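Local atomic coordinates of lectin CEL-I, N-acetyl-D-galactosamine-specific C-type (Cucumaria echinata, PDB entry 4WQQ), a protein that binds sugars in a calcium-dependent manner, natively galactose and N-acetylgalactosamine, and here, as an engineered variant, holds alpha-D-mannopyranose. Residues T6-E11 and C136-E141; A53-V58 and G113-T118. The protein carries 3 engineered substitutions. One frame throughout, in Å; residues are numbered along the deposited sequence.

The two contacts lie on one C-type lectin fold, their centres about 16 Å apart, and both reach the same mixed beta sheet. Contact 1 joins the two chain ends, 6-11 and 136-141, beside the second subunit and away from the sugar site; contact 2 packs helix 52-65 on strand 112-116, and along the chain both its segments fall between those of contact 1. A salt bridge ties them, Lys137 NZ to Glu54 OE2 at 2.8 Å, and Tyr57 packs on Glu9 and Glu11. Contact 2 is nearer the ligand: the side chain of Phe115 is about 12 Å from the bound mannose and about 12 Å from a calcium ion, while its neighbour Arg116 lines the pocket.

Contact 1: residues T6-E11 and C136-E141; sequences TDWEAE and CKLTFE
Trp8 lays one face of its indole on Leu138 where the N- and C-terminal parts of the chain come together in the C-type lectin fold, a long-range closure characteristic of this family. The Trp8 and Leu138 side chains cross at about a right angle. Leu138 CD2 sits over the six-membered ring, 3.8 Å from the ring centroid of Trp8 and 27° off the normal, a CH-pi contact. The leucine branch point follows it in, with CG of Leu138 3.6 Å from CZ3 of Trp8. CD1 of Leu138 reaches the same ring near its rim, by CE3.

With CG anti to the carbonyl carbon (chi1 -62°) and the ring turned by chi2, the benzo end of Trp8 faces strand 132-140. There CH2 of Trp8 meets CB of Cys136 obliquely at 3.7 Å. The sulfur of Cys136 is bonded to Cys32, so the tryptophan packs against the root of a disulfide. Backbone is met too: Lys137 N lies near the ring plane, 4.1 Å from CZ3 of Trp8. Lys137 CB is directed away from 6-11.

Strand 14-23 lies between the two segments in the sheet, pairing with both 9-11 and 132-140, so the contact is made mostly by side chains that reach across it, with no direct strand pairing between the two segments. Ser44 of strand 42-46 touches both Trp8 and Leu138, and Leu40 of the second subunit also packs on the indole. At the pyrrole edge, in the ring plane, Thr6 O lies 3.3 Å from Trp8 CD1.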
loop_
_atom_site.group_PDB
_atom_site.type_symbol
_atom_site.label_atom_id
_atom_site.label_comp_id
_atom_site.label_asym_id
_atom_site.label_seq_id
_atom_site.Cartn_x
_atom_site.Cartn_y
_atom_site.Cartn_z
ATOM N N THR A 6 -8.041 1.947 -1.784
ATOM C CA THR A 6 -9.225 2.556 -2.259
ATOM C C THR A 6 -9.352 4.023 -1.788
ATOM O O THR A 6 -9.065 4.328 -0.651
ATOM C CB THR A 6 -10.425 1.712 -1.772
ATOM O OG1 THR A 6 -10.279 0.394 -2.359
ATOM C CG2 THR A 6 -11.741 2.402 -2.173
ATOM N N ASP A 7 -9.819 4.873 -2.697
ATOM C CA ASP A 7 -9.948 6.345 -2.541
ATOM C C ASP A 7 -8.628 7.115 -2.573
ATOM O O ASP A 7 -8.654 8.304 -2.345
ATOM C CB ASP A 7 -10.739 6.754 -1.300
ATOM C CG ASP A 7 -12.148 6.115 -1.270
ATOM O OD1 ASP A 7 -12.825 6.128 -2.300
ATOM O OD2 ASP A 7 -12.521 5.592 -0.197
ATOM N N TRP A 8 -7.509 6.433 -2.837
ATOM C CA TRP A 8 -6.232 7.068 -3.080
ATOM C C TRP A 8 -5.892 6.859 -4.557
ATOM O O TRP A 8 -6.203 5.807 -5.176
ATOM C CB TRP A 8 -5.140 6.496 -2.195
ATOM C CG TRP A 8 -5.364 6.694 -0.690
ATOM C CD1 TRP A 8 -6.324 6.105 0.075
ATOM C CD2 TRP A 8 -4.601 7.533 0.196
ATOM N NE1 TRP A 8 -6.188 6.504 1.395
ATOM C CE2 TRP A 8 -5.141 7.386 1.488
ATOM C CE3 TRP A 8 -3.542 8.410 0.014
ATOM C CZ2 TRP A 8 -4.683 8.110 2.568
ATOM C CZ3 TRP A 8 -3.028 9.070 1.124
ATOM C CH2 TRP A 8 -3.600 8.914 2.386
ATOM N N GLU A 9 -5.300 7.901 -5.131
ATOM C CA GLU A 9 -4.903 7.912 -6.553
ATOM C C GLU A 9 -3.434 7.630 -6.694
ATOM O O GLU A 9 -2.602 8.135 -5.951
ATOM C CB GLU A 9 -5.144 9.303 -7.181
ATOM C CG GLU A 9 -6.524 9.897 -6.996
ATOM C CD GLU A 9 -7.630 9.060 -7.594
ATOM O OE1 GLU A 9 -8.533 8.670 -6.847
ATOM O OE2 GLU A 9 -7.575 8.764 -8.794
ATOM N N ALA A 10 -3.096 6.860 -7.729
ATOM C CA ALA A 10 -1.707 6.492 -7.960
ATOM C C ALA A 10 -1.044 7.465 -8.899
ATOM O O ALA A 10 -1.636 7.868 -9.932
ATOM C CB ALA A 10 -1.619 5.100 -8.516
ATOM N N GLU A 11 0.150 7.846 -8.540
ATOM C CA GLU A 11 1.056 8.645 -9.434
ATOM C C GLU A 11 2.500 8.380 -9.059
ATOM O O GLU A 11 2.960 8.589 -7.909
ATOM C CB GLU A 11 0.673 10.094 -9.418
ATOM C CG GLU A 11 1.725 11.078 -9.852
ATOM C CD GLU A 11 1.863 11.167 -11.366
ATOM O OE1 GLU A 11 0.981 10.656 -12.093
ATOM O OE2 GLU A 11 2.879 11.760 -11.794
ATOM N N CYS A 136 -2.974 14.438 1.189
ATOM C CA CYS A 136 -2.063 13.483 1.775
ATOM C C CYS A 136 -1.357 12.646 0.715
ATOM O O CYS A 136 -1.817 12.567 -0.436
ATOM C CB CYS A 136 -2.793 12.541 2.714
ATOM S SG CYS A 136 -3.871 13.388 3.925
ATOM N N LYS A 137 -0.264 12.046 1.120
ATOM C CA LYS A 137 0.597 11.266 0.198
ATOM C C LYS A 137 1.042 10.085 0.994
ATOM O O LYS A 137 1.439 10.241 2.140
ATOM C CB LYS A 137 1.775 12.136 -0.209
ATOM C CG LYS A 137 2.886 11.538 -1.017
ATOM C CD LYS A 137 3.904 12.651 -1.418
ATOM C CE LYS A 137 5.200 12.029 -1.913
ATOM N NZ LYS A 137 6.186 13.006 -2.429
ATOM N N LEU A 138 1.057 8.912 0.345
ATOM C CA LEU A 138 1.719 7.742 0.867
ATOM C C LEU A 138 3.140 7.584 0.388
ATOM O O LEU A 138 3.412 7.727 -0.807
ATOM C CB LEU A 138 0.937 6.521 0.477
ATOM C CG LEU A 138 -0.512 6.510 0.939
ATOM C CD1 LEU A 138 -1.063 5.176 0.590
ATOM C CD2 LEU A 138 -0.780 6.801 2.430
ATOM N N THR A 139 4.018 7.243 1.334
ATOM C CA THR A 139 5.410 6.924 1.030
ATOM C C THR A 139 5.678 5.495 1.566
ATOM O O THR A 139 5.462 5.190 2.735
ATOM C CB THR A 139 6.397 7.952 1.659
ATOM O OG1 THR A 139 6.102 9.251 1.129
ATOM C CG2 THR A 139 7.859 7.627 1.342
ATOM N N PHE A 140 6.192 4.633 0.686
ATOM C CA PHE A 140 6.532 3.260 1.028
ATOM C C PHE A 140 7.940 3.198 1.444
ATOM O O PHE A 140 8.844 3.132 0.631
ATOM C CB PHE A 140 6.189 2.361 -0.108
ATOM C CG PHE A 140 4.762 2.556 -0.542
ATOM C CD1 PHE A 140 3.729 2.000 0.165
ATOM C CD2 PHE A 140 4.463 3.319 -1.649
ATOM C CE1 PHE A 140 2.422 2.225 -0.237
ATOM C CE2 PHE A 140 3.159 3.575 -2.023
ATOM C CZ PHE A 140 2.127 3.029 -1.336
ATOM N N GLU A 141 8.077 3.307 2.761
ATOM C CA GLU A 141 9.327 3.449 3.464
ATOM C C GLU A 141 9.998 2.121 3.659
ATOM O O GLU A 141 9.465 1.038 3.406
ATOM C CB GLU A 141 9.096 4.118 4.809
ATOM C CG GLU A 141 8.595 5.518 4.641
ATOM C CD GLU A 141 8.609 6.306 5.933
ATOM O OE1 GLU A 141 8.834 7.537 5.871
ATOM O OE2 GLU A 141 8.417 5.699 6.985
ATOM O OXT GLU A 141 11.173 2.121 4.072
#

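Contact 2: residues A53-V58 and G113-T118; sequences AEQAYV and GQFRHT
Phe115 leaves strand 112-116 toward helix 52-65, and Gln55 and Val58, about one turn apart, meet its ring. Gln55 can be followed outward from the helix. Its CB starts off beside the strand rather than at it, with CG anti to the backbone N. A bend at chi2, 77°, then swings the amide over the phenyl ring. CD of Gln55 comes to 3.4 Å from CZ of Phe115. At the tip, OE1 of Gln55 approaches the outer end of the ring, 3.2 Å from CZ of Phe115, while NE2 lies over one face, 3.3 Å above the plane and displaced toward the rim. The amide plane is tilted 37° from the ring.

Polar partners fix that amide: OE1 is hydrogen-bonded to Trp123 NE1, and NE2 to Gly120 O. Each of the two atoms thus keeps a polar partner while the tilted amide brings NE2 over the ring face. Val58 comes in obliquely, its CG1 3.4 Å from CE2 of Phe115.

This is hydrophobic-core packing of helix against sheet in the C-type lectin domain, and the next residue along the chain, Arg116, belongs to the mannose pocket. Trp123 of strand 123-126 brings its ring to Phe115 with the planes nearly parallel, about 10° apart. Phe59 and Trp62 from helix 52-65 and Ile74 from strand 71-77 also touch Phe115, placing its ring in the core between that helix and the sheet.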
loop_
_atom_site.group_PDB
_atom_site.type_symbol
_atom_site.label_atom_id
_atom_site.label_comp_id
_atom_site.label_asym_id
_atom_site.label_seq_id
_atom_site.Cartn_x
_atom_site.Cartn_y
_atom_site.Cartn_z
ATOM N N ALA A 53 6.622 17.966 -12.323
ATOM C CA ALA A 53 5.630 16.996 -12.704
ATOM C C ALA A 53 4.787 16.684 -11.462
ATOM O O ALA A 53 3.568 16.629 -11.561
ATOM C CB ALA A 53 6.298 15.743 -13.223
ATOM N N GLU A 54 5.453 16.481 -10.333
ATOM C CA GLU A 54 4.691 16.214 -9.082
ATOM C C GLU A 54 3.807 17.406 -8.714
ATOM O O GLU A 54 2.662 17.236 -8.351
ATOM C CB GLU A 54 5.615 15.794 -7.941
ATOM C CG GLU A 54 4.816 15.292 -6.711
ATOM C CD GLU A 54 5.650 14.628 -5.627
ATOM O OE1 GLU A 54 6.890 14.890 -5.518
ATOM O OE2 GLU A 54 5.004 13.860 -4.838
ATOM N N GLN A 55 4.340 18.616 -8.838
ATOM C CA GLN A 55 3.618 19.809 -8.593
ATOM C C GLN A 55 2.372 19.850 -9.459
ATOM O O GLN A 55 1.248 20.127 -8.978
ATOM C CB GLN A 55 4.527 21.029 -8.885
ATOM C CG GLN A 55 3.836 22.344 -8.829
ATOM C CD GLN A 55 3.562 22.856 -7.416
ATOM O OE1 GLN A 55 4.244 22.509 -6.448
ATOM N NE2 GLN A 55 2.569 23.704 -7.323
ATOM N N ALA A 56 2.551 19.654 -10.775
ATOM C CA ALA A 56 1.416 19.740 -11.638
ATOM C C ALA A 56 0.384 18.666 -11.351
ATOM O O ALA A 56 -0.822 18.941 -11.432
ATOM C CB ALA A 56 1.879 19.721 -13.098
ATOM N N TYR A 57 0.826 17.481 -11.040
ATOM C CA TYR A 57 -0.079 16.345 -10.768
ATOM C C TYR A 57 -0.966 16.722 -9.564
ATOM O O TYR A 57 -2.199 16.667 -9.601
ATOM C CB TYR A 57 0.698 15.068 -10.457
ATOM C CG TYR A 57 -0.265 14.051 -9.883
ATOM C CD1 TYR A 57 -1.125 13.335 -10.694
ATOM C CD2 TYR A 57 -0.389 13.918 -8.492
ATOM C CE1 TYR A 57 -2.081 12.502 -10.156
ATOM C CE2 TYR A 57 -1.321 13.080 -7.950
ATOM C CZ TYR A 57 -2.169 12.372 -8.750
ATOM O OH TYR A 57 -3.096 11.527 -8.137
ATOM N N VAL A 58 -0.305 17.220 -8.532
ATOM C CA VAL A 58 -1.006 17.647 -7.304
ATOM C C VAL A 58 -1.998 18.768 -7.510
ATOM O O VAL A 58 -3.131 18.699 -7.099
ATOM C CB VAL A 58 0.021 17.986 -6.200
ATOM C CG1 VAL A 58 -0.661 18.633 -4.970
ATOM C CG2 VAL A 58 0.788 16.753 -5.776
ATOM N N GLY A 113 3.419 25.969 4.797
ATOM C CA GLY A 113 3.354 26.051 3.345
ATOM C C GLY A 113 2.055 25.561 2.710
ATOM O O GLY A 113 1.388 24.693 3.255
ATOM N N GLN A 114 1.648 26.180 1.596
ATOM C CA GLN A 114 0.421 25.846 0.920
ATOM C C GLN A 114 0.539 26.238 -0.575
ATOM O O GLN A 114 1.254 27.185 -0.909
ATOM C CB GLN A 114 -0.797 26.578 1.573
ATOM C CG GLN A 114 -0.674 28.098 1.562
ATOM C CD GLN A 114 -1.761 28.886 2.271
ATOM O OE1 GLN A 114 -1.791 30.076 2.067
ATOM N NE2 GLN A 114 -2.582 28.286 3.138
ATOM N N PHE A 115 -0.156 25.527 -1.441
ATOM C CA PHE A 115 -0.399 26.027 -2.822
ATOM C C PHE A 115 -1.447 27.142 -2.824
ATOM O O PHE A 115 -2.502 27.062 -2.172
ATOM C CB PHE A 115 -0.992 24.914 -3.711
ATOM C CG PHE A 115 -0.059 23.787 -4.101
ATOM C CD1 PHE A 115 1.197 23.601 -3.571
ATOM C CD2 PHE A 115 -0.500 22.880 -5.040
ATOM C CE1 PHE A 115 1.977 22.538 -3.949
ATOM C CE2 PHE A 115 0.302 21.853 -5.477
ATOM C CZ PHE A 115 1.529 21.663 -4.934
ATOM N N ARG A 116 -1.211 28.156 -3.630
ATOM C CA ARG A 116 -2.276 29.000 -4.172
ATOM C C ARG A 116 -3.066 28.274 -5.271
ATOM O O ARG A 116 -2.576 27.326 -5.859
ATOM C CB ARG A 116 -1.633 30.280 -4.793
ATOM C CG ARG A 116 -0.814 30.957 -3.751
ATOM C CD ARG A 116 -0.666 32.421 -3.918
ATOM N NE ARG A 116 -1.292 33.033 -2.752
ATOM C CZ ARG A 116 -0.725 33.950 -1.949
ATOM N NH1 ARG A 116 0.547 34.450 -2.147
ATOM N NH2 ARG A 116 -1.449 34.377 -0.930
ATOM N N HIS A 117 -4.284 28.732 -5.517
ATOM C CA HIS A 117 -5.106 28.124 -6.555
ATOM C C HIS A 117 -4.729 28.693 -7.938
ATOM O O HIS A 117 -5.253 28.210 -8.943
ATOM C CB HIS A 117 -6.620 28.285 -6.332
ATOM C CG HIS A 117 -7.165 29.668 -6.503
ATOM N ND1 HIS A 117 -7.035 30.661 -5.546
ATOM C CD2 HIS A 117 -7.872 30.231 -7.530
ATOM C CE1 HIS A 117 -7.694 31.741 -5.956
ATOM N NE2 HIS A 117 -8.192 31.503 -7.154
ATOM N N THR A 118 -3.815 29.643 -7.950
ATOM C CA THR A 118 -3.405 30.334 -9.209
ATOM C C THR A 118 -1.973 29.960 -9.568
ATOM O O THR A 118 -1.227 29.349 -8.760
ATOM C CB THR A 118 -3.517 31.828 -9.017
ATOM O OG1 THR A 118 -2.758 32.220 -7.872
ATOM C CG2 THR A 118 -4.890 32.224 -8.885
#